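Haloacid dehalogenase domain protein hydrolase (Planctomyces limnophilus, PDB 4OVY) is probably a metal-dependent hydrolase, possibly a phosphatase, of the haloacid dehalogenase (HAD) superfamily, and holds a calcium ion in the crystal. Local coordinates at residues Asn8-Arg13 and Gln295-Val300; Leu4-Asp9 and Val139-Leu144; Pro129-Pro134 and Arg264-Asp269. All blocks are in the same frame, centred on the assembly; numbering follows the deposited sequence. Where two conformers were deposited one is given.

Contact 1. Residues Asn8-Arg13 and Gln295-Val300. With EDO (1,2-ethanediol), chain G.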
loop_
_atom_site.group_PDB
_atom_site.type_symbol
_atom_site.label_atom_id
_atom_site.label_comp_id
_atom_site.label_asym_id
_atom_site.label_seq_id
_atom_site.Cartn_x
_atom_site.Cartn_y
_atom_site.Cartn_z
ATOM N N ASN A 8 -22.829 -11.130 -22.207
ATOM C CA ASN A 8 -23.889 -10.827 -23.175
ATOM C C ASN A 8 -23.989 -9.323 -23.388
ATOM O O ASN A 8 -23.440 -8.545 -22.607
ATOM C CB ASN A 8 -25.259 -11.292 -22.652
ATOM C CG ASN A 8 -25.390 -12.793 -22.584
ATOM O OD1 ASN A 8 -24.903 -13.519 -23.454
ATOM N ND2 ASN A 8 -26.073 -13.270 -21.555
ATOM N N ASP A 9 -24.725 -8.909 -24.419
ATOM C CA ASP A 9 -25.045 -7.503 -24.563
ATOM C C ASP A 9 -25.917 -7.125 -23.366
ATOM O O ASP A 9 -26.877 -7.816 -23.058
ATOM C CB ASP A 9 -25.772 -7.219 -25.877
ATOM C CG ASP A 9 -25.959 -5.725 -26.134
ATOM O OD1 ASP A 9 -25.239 -4.883 -25.540
ATOM O OD2 ASP A 9 -26.841 -5.386 -26.936
ATOM N N SER A 10 -25.544 -6.051 -22.683
ATOM C CA SER A 10 -26.226 -5.611 -21.481
ATOM C C SER A 10 -25.821 -4.178 -21.176
ATOM O O SER A 10 -24.853 -3.680 -21.735
ATOM C CB SER A 10 -25.841 -6.504 -20.296
ATOM O OG SER A 10 -24.497 -6.282 -19.886
ATOM N N ALA A 11 -26.540 -3.521 -20.269
ATOM C CA ALA A 11 -26.123 -2.194 -19.824
ATOM C C ALA A 11 -24.682 -2.215 -19.323
ATOM O O ALA A 11 -23.907 -1.306 -19.624
ATOM C CB ALA A 11 -27.053 -1.661 -18.742
ATOM N N ALA A 12 -24.327 -3.254 -18.566
ATOM C CA ALA A 12 -22.995 -3.341 -17.973
ATOM C C ALA A 12 -21.883 -3.507 -19.019
ATOM O O ALA A 12 -20.862 -2.828 -18.947
ATOM C CB ALA A 12 -22.934 -4.458 -16.938
ATOM N N ARG A 13 -22.079 -4.396 -19.987
ATOM C CA ARG A 13 -21.064 -4.600 -21.021
ATOM C C ARG A 13 -20.902 -3.343 -21.868
ATOM O O ARG A 13 -19.782 -2.967 -22.211
ATOM C CB ARG A 13 -21.387 -5.802 -21.911
ATOM C CG ARG A 13 -20.163 -6.306 -22.672
ATOM C CD ARG A 13 -20.505 -7.398 -23.670
ATOM N NE ARG A 13 -21.287 -6.904 -24.810
ATOM C CZ ARG A 13 -21.729 -7.677 -25.797
ATOM N NH1 ARG A 13 -21.476 -8.978 -25.778
ATOM N NH2 ARG A 13 -22.427 -7.157 -26.799
ATOM N N GLN A 295 -27.795 -13.510 -13.736
ATOM C CA GLN A 295 -28.649 -14.457 -14.455
ATOM C C GLN A 295 -28.713 -14.148 -15.948
ATOM O O GLN A 295 -28.623 -15.051 -16.772
ATOM C CB GLN A 295 -30.070 -14.432 -13.877
ATOM C CG GLN A 295 -31.041 -15.423 -14.517
ATOM C CD GLN A 295 -32.481 -15.204 -14.087
ATOM O OE1 GLN A 295 -32.922 -14.073 -13.897
ATOM N NE2 GLN A 295 -33.226 -16.291 -13.943
ATOM N N ARG A 296 -28.858 -12.874 -16.287
ATOM C CA ARG A 296 -29.092 -12.468 -17.670
ATOM C C ARG A 296 -27.837 -12.032 -18.422
ATOM O O ARG A 296 -27.778 -12.182 -19.644
ATOM C CB ARG A 296 -30.129 -11.349 -17.711
ATOM C CG ARG A 296 -31.506 -11.802 -17.253
ATOM C CD ARG A 296 -32.567 -10.745 -17.513
ATOM N NE ARG A 296 -32.812 -10.534 -18.941
ATOM C CZ ARG A 296 -33.581 -11.299 -19.716
ATOM N NH1 ARG A 296 -33.730 -10.988 -21.003
ATOM N NH2 ARG A 296 -34.211 -12.366 -19.228
ATOM N N ASP A 297 -26.839 -11.507 -17.707
ATOM C CA ASP A 297 -25.716 -10.804 -18.353
ATOM C C ASP A 297 -24.473 -11.658 -18.582
ATOM O O ASP A 297 -23.597 -11.258 -19.346
ATOM C CB ASP A 297 -25.317 -9.556 -17.549
ATOM C CG ASP A 297 -26.445 -8.527 -17.446
ATOM O OD1 ASP A 297 -27.481 -8.673 -18.137
ATOM O OD2 ASP A 297 -26.287 -7.565 -16.669
ATOM N N TRP A 298 -24.387 -12.806 -17.916
ATOM C CA TRP A 298 -23.192 -13.645 -17.961
ATOM C C TRP A 298 -23.495 -15.003 -18.593
ATOM O O TRP A 298 -24.389 -15.723 -18.137
ATOM C CB TRP A 298 -22.623 -13.838 -16.541
ATOM C CG TRP A 298 -21.919 -12.628 -15.975
ATOM C CD1 TRP A 298 -21.665 -11.442 -16.613
ATOM C CD2 TRP A 298 -21.322 -12.513 -14.677
ATOM N NE1 TRP A 298 -20.976 -10.598 -15.789
ATOM C CE2 TRP A 298 -20.744 -11.227 -14.596
ATOM C CE3 TRP A 298 -21.214 -13.371 -13.580
ATOM C CZ2 TRP A 298 -20.077 -10.773 -13.455
ATOM C CZ3 TRP A 298 -20.549 -12.918 -12.439
ATOM C CH2 TRP A 298 -19.993 -11.631 -12.388
ATOM N N LYS A 299 -22.731 -15.347 -19.632
ATOM C CA LYS A 299 -22.948 -16.569 -20.408
ATOM C C LYS A 299 -22.544 -17.803 -19.615
ATOM O O LYS A 299 -23.120 -18.876 -19.786
ATOM C CB LYS A 299 -22.138 -16.543 -21.709
ATOM C CG LYS A 299 -22.537 -15.463 -22.707
ATOM C CD LYS A 299 -21.750 -15.646 -24.009
ATOM C CE LYS A 299 -21.716 -14.393 -24.864
ATOM N NZ LYS A 299 -23.022 -14.151 -25.519
ATOM N N VAL A 300 -21.527 -17.636 -18.776
ATOM C CA VAL A 300 -21.082 -18.659 -17.835
ATOM C C VAL A 300 -20.749 -17.963 -16.525
ATOM O O VAL A 300 -20.502 -16.764 -16.514
ATOM C CB VAL A 300 -19.844 -19.444 -18.353
ATOM C CG1 VAL A 300 -20.167 -20.134 -19.667
ATOM C CG2 VAL A 300 -18.627 -18.541 -18.518
HETATM C C1 EDO G . -27.822 -16.659 -19.481
HETATM O O1 EDO G . -28.115 -15.315 -19.870
HETATM C C2 EDO G . -26.838 -17.292 -20.462
HETATM O O2 EDO G . -26.396 -16.327 -21.423
HETATM O O HOH W 1 -23.079 -8.484 -20.089
HETATM O O HOH W 2 -28.060 -9.324 -20.851
HETATM O O HOH W 3 -26.328 -4.938 -17.036
#

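Contact 2. Residues Leu4-Asp9 and Val139-Leu144. With EDO (1,2-ethanediol), chain G; EDO (1,2-ethanediol), chain F.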
loop_
_atom_site.group_PDB
_atom_site.type_symbol
_atom_site.label_atom_id
_atom_site.label_comp_id
_atom_site.label_asym_id
_atom_site.label_seq_id
_atom_site.Cartn_x
_atom_site.Cartn_y
_atom_site.Cartn_z
ATOM N N LEU A 4 -14.327 -9.497 -23.523
ATOM C CA LEU A 4 -15.433 -9.871 -22.650
ATOM C C LEU A 4 -16.347 -10.941 -23.266
ATOM O O LEU A 4 -17.563 -10.770 -23.309
ATOM C CB LEU A 4 -16.242 -8.614 -22.298
ATOM C CG LEU A 4 -15.440 -7.446 -21.727
ATOM C CD1 LEU A 4 -16.385 -6.326 -21.323
ATOM C CD2 LEU A 4 -14.586 -7.892 -20.547
ATOM N N PRO A 5 -15.762 -12.055 -23.736
ATOM C CA PRO A 5 -16.556 -13.062 -24.460
ATOM C C PRO A 5 -17.673 -13.729 -23.653
ATOM O O PRO A 5 -18.647 -14.196 -24.241
ATOM C CB PRO A 5 -15.513 -14.103 -24.889
ATOM C CG PRO A 5 -14.348 -13.887 -23.995
ATOM C CD PRO A 5 -14.339 -12.430 -23.655
ATOM N N SER A 6 -17.536 -13.777 -22.331
ATOM C CA SER A 6 -18.567 -14.367 -21.468
ATOM C C SER A 6 -19.657 -13.369 -21.062
ATOM O O SER A 6 -20.551 -13.720 -20.293
ATOM C CB SER A 6 -17.934 -14.976 -20.207
ATOM O OG SER A 6 -17.117 -16.077 -20.549
ATOM N N TRP A 7 -19.583 -12.138 -21.576
ATOM C CA TRP A 7 -20.579 -11.112 -21.290
ATOM C C TRP A 7 -21.532 -10.948 -22.465
ATOM O O TRP A 7 -21.095 -10.651 -23.576
ATOM C CB TRP A 7 -19.908 -9.763 -21.023
ATOM C CG TRP A 7 -19.011 -9.715 -19.807
ATOM C CD1 TRP A 7 -17.840 -10.394 -19.617
ATOM C CD2 TRP A 7 -19.208 -8.922 -18.633
ATOM N NE1 TRP A 7 -17.298 -10.073 -18.395
ATOM C CE2 TRP A 7 -18.115 -9.171 -17.769
ATOM C CE3 TRP A 7 -20.198 -8.020 -18.224
ATOM C CZ2 TRP A 7 -17.991 -8.559 -16.519
ATOM C CZ3 TRP A 7 -20.068 -7.405 -16.981
ATOM C CH2 TRP A 7 -18.974 -7.678 -16.145
ATOM N N ASN A 8 -22.829 -11.130 -22.207
ATOM C CA ASN A 8 -23.889 -10.827 -23.175
ATOM C C ASN A 8 -23.989 -9.323 -23.388
ATOM O O ASN A 8 -23.440 -8.545 -22.607
ATOM C CB ASN A 8 -25.259 -11.292 -22.652
ATOM C CG ASN A 8 -25.390 -12.793 -22.584
ATOM O OD1 ASN A 8 -24.903 -13.519 -23.454
ATOM N ND2 ASN A 8 -26.073 -13.270 -21.555
ATOM N N ASP A 9 -24.725 -8.909 -24.419
ATOM C CA ASP A 9 -25.045 -7.503 -24.563
ATOM C C ASP A 9 -25.917 -7.125 -23.366
ATOM O O ASP A 9 -26.877 -7.816 -23.058
ATOM C CB ASP A 9 -25.772 -7.219 -25.877
ATOM C CG ASP A 9 -25.959 -5.725 -26.134
ATOM O OD1 ASP A 9 -25.239 -4.883 -25.540
ATOM O OD2 ASP A 9 -26.841 -5.386 -26.936
ATOM N N VAL A 139 -14.443 -18.742 -8.650
ATOM C CA VAL A 139 -14.262 -17.365 -9.082
ATOM C C VAL A 139 -15.102 -17.167 -10.338
ATOM O O VAL A 139 -15.462 -18.140 -11.013
ATOM C CB VAL A 139 -12.778 -17.028 -9.351
ATOM C CG1 VAL A 139 -11.959 -17.157 -8.069
ATOM C CG2 VAL A 139 -12.187 -17.911 -10.446
ATOM N N TYR A 140 -15.428 -15.914 -10.638
ATOM C CA TYR A 140 -16.305 -15.598 -11.759
ATOM C C TYR A 140 -15.516 -15.382 -13.041
ATOM O O TYR A 140 -14.740 -14.435 -13.156
ATOM C CB TYR A 140 -17.161 -14.374 -11.445
ATOM C CG TYR A 140 -17.959 -14.497 -10.164
ATOM C CD1 TYR A 140 -18.575 -15.695 -9.804
ATOM C CD2 TYR A 140 -18.102 -13.409 -9.314
ATOM C CE1 TYR A 140 -19.307 -15.802 -8.638
ATOM C CE2 TYR A 140 -18.837 -13.506 -8.145
ATOM C CZ TYR A 140 -19.430 -14.699 -7.806
ATOM O OH TYR A 140 -20.154 -14.799 -6.639
ATOM N N GLN A 141 -15.726 -16.278 -14.001
ATOM C CA GLN A 141 -15.036 -16.234 -15.276
ATOM C C GLN A 141 -15.224 -14.887 -15.992
ATOM O O GLN A 141 -14.261 -14.347 -16.543
ATOM C CB GLN A 141 -15.492 -17.404 -16.161
ATOM C CG GLN A 141 -14.988 -17.368 -17.595
ATOM C CD GLN A 141 -13.477 -17.500 -17.709
ATOM O OE1 GLN A 141 -12.828 -18.177 -16.908
ATOM N NE2 GLN A 141 -12.913 -16.868 -18.725
ATOM N N PRO A 142 -16.452 -14.326 -15.975
ATOM C CA PRO A 142 -16.607 -13.006 -16.586
ATOM C C PRO A 142 -15.763 -11.916 -15.916
ATOM O O PRO A 142 -15.312 -10.987 -16.587
ATOM C CB PRO A 142 -18.107 -12.720 -16.435
ATOM C CG PRO A 142 -18.732 -14.067 -16.349
ATOM C CD PRO A 142 -17.748 -14.889 -15.573
HETATM N N MSE A 143 -15.525 -12.033 -14.615
HETATM C CA MSE A 143 -14.697 -11.051 -13.917
HETATM C C MSE A 143 -13.237 -11.281 -14.219
HETATM O O MSE A 143 -12.470 -10.332 -14.289
HETATM C CB MSE A 143 -14.966 -11.056 -12.408
HETATM C CG MSE A 143 -16.421 -10.707 -12.094
HETATM SE SE MSE A 143 -16.889 -8.865 -12.647
HETATM C CE MSE A 143 -15.882 -7.937 -11.234
ATOM N N LEU A 144 -12.827 -12.531 -14.409
ATOM C CA LEU A 144 -11.457 -12.801 -14.861
ATOM C C LEU A 144 -11.200 -12.143 -16.222
ATOM O O LEU A 144 -10.134 -11.572 -16.462
ATOM C CB LEU A 144 -11.196 -14.297 -14.964
ATOM C CG LEU A 144 -11.313 -15.143 -13.696
ATOM C CD1 LEU A 144 -10.901 -16.573 -14.021
ATOM C CD2 LEU A 144 -10.477 -14.567 -12.565
HETATM C C1 EDO G . -27.822 -16.659 -19.481
HETATM O O1 EDO G . -28.115 -15.315 -19.870
HETATM C C2 EDO G . -26.838 -17.292 -20.462
HETATM O O2 EDO G . -26.396 -16.327 -21.423
HETATM C C1 EDO F . -8.433 -14.608 -18.553
HETATM O O1 EDO F . -8.814 -13.935 -19.755
HETATM C C2 EDO F . -9.551 -15.551 -18.139
HETATM O O2 EDO F . -9.821 -16.469 -19.206
#

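Contact 3. Residues Pro129-Pro134 and Arg264-Asp269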
loop_
_atom_site.group_PDB
_atom_site.type_symbol
_atom_site.label_atom_id
_atom_site.label_comp_id
_atom_site.label_asym_id
_atom_site.label_seq_id
_atom_site.Cartn_x
_atom_site.Cartn_y
_atom_site.Cartn_z
ATOM N N PRO A 129 -18.967 -26.565 -0.346
ATOM C CA PRO A 129 -19.921 -27.647 -0.040
ATOM C C PRO A 129 -20.936 -27.929 -1.152
ATOM O O PRO A 129 -21.457 -29.033 -1.236
ATOM C CB PRO A 129 -20.642 -27.140 1.216
ATOM C CG PRO A 129 -20.475 -25.664 1.185
ATOM C CD PRO A 129 -19.140 -25.410 0.553
ATOM N N LYS A 130 -21.235 -26.918 -1.961
ATOM C CA LYS A 130 -22.099 -27.058 -3.129
ATOM C C LYS A 130 -21.337 -27.510 -4.375
ATOM O O LYS A 130 -21.689 -28.511 -4.980
ATOM C CB LYS A 130 -22.790 -25.726 -3.415
ATOM C CG LYS A 130 -23.856 -25.760 -4.496
ATOM C CD LYS A 130 -24.465 -24.378 -4.655
ATOM C CE LYS A 130 -25.174 -24.211 -5.981
ATOM N NZ LYS A 130 -26.538 -24.805 -5.968
ATOM N N PHE A 131 -20.307 -26.768 -4.763
ATOM C CA PHE A 131 -19.630 -27.006 -6.044
ATOM C C PHE A 131 -18.592 -28.131 -5.975
ATOM O O PHE A 131 -18.196 -28.663 -7.006
ATOM C CB PHE A 131 -19.018 -25.697 -6.585
ATOM C CG PHE A 131 -20.022 -24.584 -6.719
ATOM C CD1 PHE A 131 -21.035 -24.661 -7.663
ATOM C CD2 PHE A 131 -19.974 -23.474 -5.882
ATOM C CE1 PHE A 131 -21.979 -23.656 -7.780
ATOM C CE2 PHE A 131 -20.914 -22.462 -5.992
ATOM C CZ PHE A 131 -21.917 -22.550 -6.945
ATOM N N HIS A 132 -18.172 -28.504 -4.767
ATOM C CA HIS A 132 -17.171 -29.563 -4.564
ATOM C C HIS A 132 -15.883 -29.345 -5.381
ATOM O O HIS A 132 -15.267 -30.286 -5.897
ATOM C CB HIS A 132 -17.785 -30.948 -4.813
ATOM C CG HIS A 132 -18.765 -31.370 -3.760
ATOM N ND1 HIS A 132 -19.659 -32.399 -3.944
ATOM C CD2 HIS A 132 -18.995 -30.893 -2.514
ATOM C CE1 HIS A 132 -20.389 -32.548 -2.852
ATOM N NE2 HIS A 132 -20.006 -31.646 -1.970
ATOM N N ARG A 133 -15.490 -28.079 -5.465
ATOM C CA ARG A 133 -14.241 -27.647 -6.075
ATOM C C ARG A 133 -13.559 -26.737 -5.054
ATOM O O ARG A 133 -14.227 -26.232 -4.141
ATOM C CB ARG A 133 -14.513 -26.837 -7.340
ATOM C CG ARG A 133 -15.267 -27.587 -8.427
ATOM C CD ARG A 133 -15.765 -26.639 -9.509
ATOM N NE ARG A 133 -14.677 -26.104 -10.329
ATOM C CZ ARG A 133 -14.844 -25.341 -11.412
ATOM N NH1 ARG A 133 -16.062 -25.000 -11.825
ATOM N NH2 ARG A 133 -13.783 -24.919 -12.094
ATOM N N PRO A 134 -12.244 -26.509 -5.206
ATOM C CA PRO A 134 -11.579 -25.539 -4.344
ATOM C C PRO A 134 -12.253 -24.175 -4.445
ATOM O O PRO A 134 -12.777 -23.821 -5.502
ATOM C CB PRO A 134 -10.164 -25.462 -4.920
ATOM C CG PRO A 134 -9.973 -26.740 -5.646
ATOM C CD PRO A 134 -11.318 -27.105 -6.184
ATOM N N ARG A 264 -27.412 -21.221 -11.357
ATOM C CA ARG A 264 -25.973 -21.378 -11.616
ATOM C C ARG A 264 -25.091 -20.891 -10.452
ATOM O O ARG A 264 -23.918 -21.265 -10.355
ATOM C CB ARG A 264 -25.598 -20.662 -12.911
ATOM C CG ARG A 264 -26.340 -21.174 -14.138
ATOM C CD ARG A 264 -25.893 -20.490 -15.425
ATOM N NE ARG A 264 -26.128 -19.050 -15.378
ATOM C CZ ARG A 264 -25.615 -18.154 -16.224
ATOM N NH1 ARG A 264 -24.825 -18.522 -17.225
ATOM N NH2 ARG A 264 -25.892 -16.869 -16.064
ATOM N N GLU A 265 -25.638 -20.057 -9.572
ATOM C CA GLU A 265 -24.860 -19.529 -8.448
ATOM C C GLU A 265 -25.797 -19.409 -7.250
ATOM O O GLU A 265 -26.380 -20.418 -6.841
ATOM C CB GLU A 265 -24.160 -18.207 -8.839
ATOM C CG GLU A 265 -22.892 -17.880 -8.036
ATOM C CD GLU A 265 -23.044 -16.749 -7.019
ATOM O OE1 GLU A 265 -22.099 -16.535 -6.224
ATOM O OE2 GLU A 265 -24.081 -16.053 -7.017
ATOM N N PHE A 266 -25.961 -18.209 -6.697
ATOM C CA PHE A 266 -26.897 -17.982 -5.601
ATOM C C PHE A 266 -27.686 -16.724 -5.880
ATOM O O PHE A 266 -27.163 -15.793 -6.491
ATOM C CB PHE A 266 -26.141 -17.805 -4.295
ATOM C CG PHE A 266 -25.431 -19.037 -3.842
ATOM C CD1 PHE A 266 -24.136 -19.295 -4.251
ATOM C CD2 PHE A 266 -26.064 -19.941 -3.000
ATOM C CE1 PHE A 266 -23.477 -20.443 -3.833
ATOM C CE2 PHE A 266 -25.414 -21.088 -2.579
ATOM C CZ PHE A 266 -24.118 -21.338 -2.997
ATOM N N ALA A 267 -28.943 -16.701 -5.439
ATOM C CA ALA A 267 -29.774 -15.512 -5.584
ATOM C C ALA A 267 -29.981 -14.913 -4.207
ATOM O O ALA A 267 -30.489 -15.581 -3.304
ATOM C CB ALA A 267 -31.104 -15.850 -6.231
ATOM N N TYR A 268 -29.553 -13.668 -4.040
ATOM C CA TYR A 268 -29.701 -12.956 -2.776
ATOM C C TYR A 268 -29.464 -11.466 -2.954
ATOM O O TYR A 268 -28.725 -11.063 -3.835
ATOM C CB TYR A 268 -28.721 -13.485 -1.727
ATOM C CG TYR A 268 -27.244 -13.352 -2.084
ATOM C CD1 TYR A 268 -26.601 -14.333 -2.820
ATOM C CD2 TYR A 268 -26.496 -12.253 -1.653
ATOM C CE1 TYR A 268 -25.257 -14.225 -3.138
ATOM C CE2 TYR A 268 -25.149 -12.129 -1.965
ATOM C CZ TYR A 268 -24.532 -13.124 -2.700
ATOM O OH TYR A 268 -23.205 -13.015 -3.007
ATOM N N ASP A 269 -30.094 -10.656 -2.114
ATOM C CA ASP A 269 -29.742 -9.248 -2.012
ATOM C C ASP A 269 -30.098 -8.667 -0.636
ATOM O O ASP A 269 -29.243 -8.641 0.261
ATOM C CB ASP A 269 -30.281 -8.391 -3.190
ATOM C CG ASP A 269 -31.717 -8.719 -3.599
ATOM O OD1 ASP A 269 -32.607 -8.896 -2.738
ATOM O OD2 ASP A 269 -31.971 -8.744 -4.822
#

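Contact 1. Residues Asn8-Arg13 and Gln295-Val300
Asn8 grips the C-terminal end of helix 294-297, while Ser10, the N-cap of helix 11-24, lies against Asp297 of that same helix end. The contact is a worked example of one helix start being tied to another helix's C-terminus. Most of the work falls to the Asn8 amide. With chi1 at -69°, CG lies beside the backbone N, which brings the amide to the helix end, and ND2 donates to Arg296 O at 2.8 Å; this acceptor lies close to the amide plane, although ND2 is tilted from the plane of the carbonyl it meets. OD1 accepts from Lys299 NZ at 2.9 Å, in its carbonyl plane. The two side chains cross obliquely, and the lysine bends at its last torsion (chi4 -74°) to bring the ammonium onto the oxygen. Held through both OD1 and ND2, the amide can hardly flip, and the lysine charge would probably polarise its C=O. A further bond from ND2, nearly straight, reaches O2 of a 1,2-ethanediol that probably came from the crystallisation liquor. The backbone adds Asn8 N to Asp297 O at 3.0 Å.

Ser10 turns its carbon to the aspartate: CB rests 3.5 Å from Asp297 OD1, while OG accepts the capping bond from Arg13 N and donates to a water that bridges Asn8 O and Asp297 O. The carboxylate is itself fixed by Asp293 N at OD2. A second water completes the junction, accepting from Ala12 N and donating to Asp297 OD2 at 2.7 Å.

Contact 2. Residues Leu4-Asp9 and Val139-Leu144
Trp7 meets the first turn of helix 141-152 with the edge of its indole: NE1 donates to Pro142 O at 2.8 Å, and the oxygen lies close to the ring plane. At the acceptor the C=O...NE1 angle is 110°, and NE1 stands above the carbonyl plane. Pro142 backs up the polar contact, its CB only 3.4 Å from Trp7 NE1. Farther along the same indole edge comes Met143, modelled as selenomethionine, whose SE is 4.0 Å from Trp7 CZ2. This is a Met-aromatic contact made at the rim, the SE lying 76° off the ring normal, and the bends at chi2 and chi3 fold the chain so that its heavy atom reaches the ring. Ser6 fills the neighbouring place, with CB 4.0 Å from Pro142 CG.

The next shell fixes these groups. A type I turn from Leu4 to Trp7, closed by Trp7 N to Leu4 O at 3.0 Å, presents Ser6 and the indole to the helix; Glu145 OE2 is shared by Ser6 OG and Gln141 NE2. Trp298 meets Trp7 edge-to-face and also touches Pro142 and Met143. A leucine in place of Trp7 would probably leave Pro142 O without its indole donor and open a gap beside Met143 and Trp298.

Met143 in turn touches residues of what is probably the DxD motif of the HAD core, its side chain about 8 Å from that of the calcium ligand Asp42. Outward, Leu4 and Trp7 rest on Ile16 of helix 11-24, Leu4 also reaches Phe149 of helix 141-152, and Val139 and Leu144 lean on helix 172-176.

Contact 3. Residues Pro129-Pro134 and Arg264-Asp269
Lys130 and Phe131 close on Phe266 with hydrocarbon alone, and no hydrogen bond crosses between 129-134 and 264-269. The principle illustrated is that two loops can be joined by a small apolar cluster while the polar ends of Arg264 and Glu265 are bonded elsewhere. Its tight part is made by three side chains. Lys130 CD sits 3.5 Å from Phe266 CZ, and the same methylene lies 3.9 Å above the plane of the Phe131 ring, offset toward the rim, so that it lies against both phenylalanines, which also touch each other directly. The extended lysine chain, with CG opposite the backbone N (chi1 -173°), carries CD to this place. The aromatic side chains run past each other in opposite directions, with Phe131 CE2 3.9 Å from Phe266 CE1. Beside them Phe131 turns its edge to Glu265 CA.

The other side is loose. The lysine bends at its last torsion, and NZ ends 5.6 Å from the centroid of the Phe266 ring, too far for more than a weak cation-pi attraction; Lys130 itself is exposed. Arg264 offers mainly its carbonyl, 4.0 Å from Phe131 CE1, while its CB is directed away from 129-134 and its guanidinium forms a salt bridge with Asp261.

Behind this surface patch Glu265 is buried and well bonded. Its OE2 accepts from Phe266 N at 2.9 Å, from above the carboxylate plane, and also bonds His259, while OE1 is paired with Tyr140 OH. Residues 129-134 follow the helices inserted between strands 38-41 and 156-161, a topology consistent with a HAD C1-type cap, and here the returning linker rests on a loop of the core.

Along the chain the segments come in the order 4-9, 8-13, 129-134, 139-144, 264-269 and 295-300, so contact 3 is nested within the loop closed by contact 1 and crosses contact 2. Contacts 1 and 2 share Asn8 and Asp9, and their centres lie about 8 Å apart; contact 3 is about 19 Å from the first and 17 Å from the second. Two bonds bridge the distance: Trp298 O to Arg264 NH2, and a tyrosine-glutamate bond that ties contact 2 to contact 3. Together the three contacts join the N-terminal segment, helix 141-152 and the C-terminal strand-helix unit 290-297 into one flank of the HAD core, near, without reaching, the calcium ion.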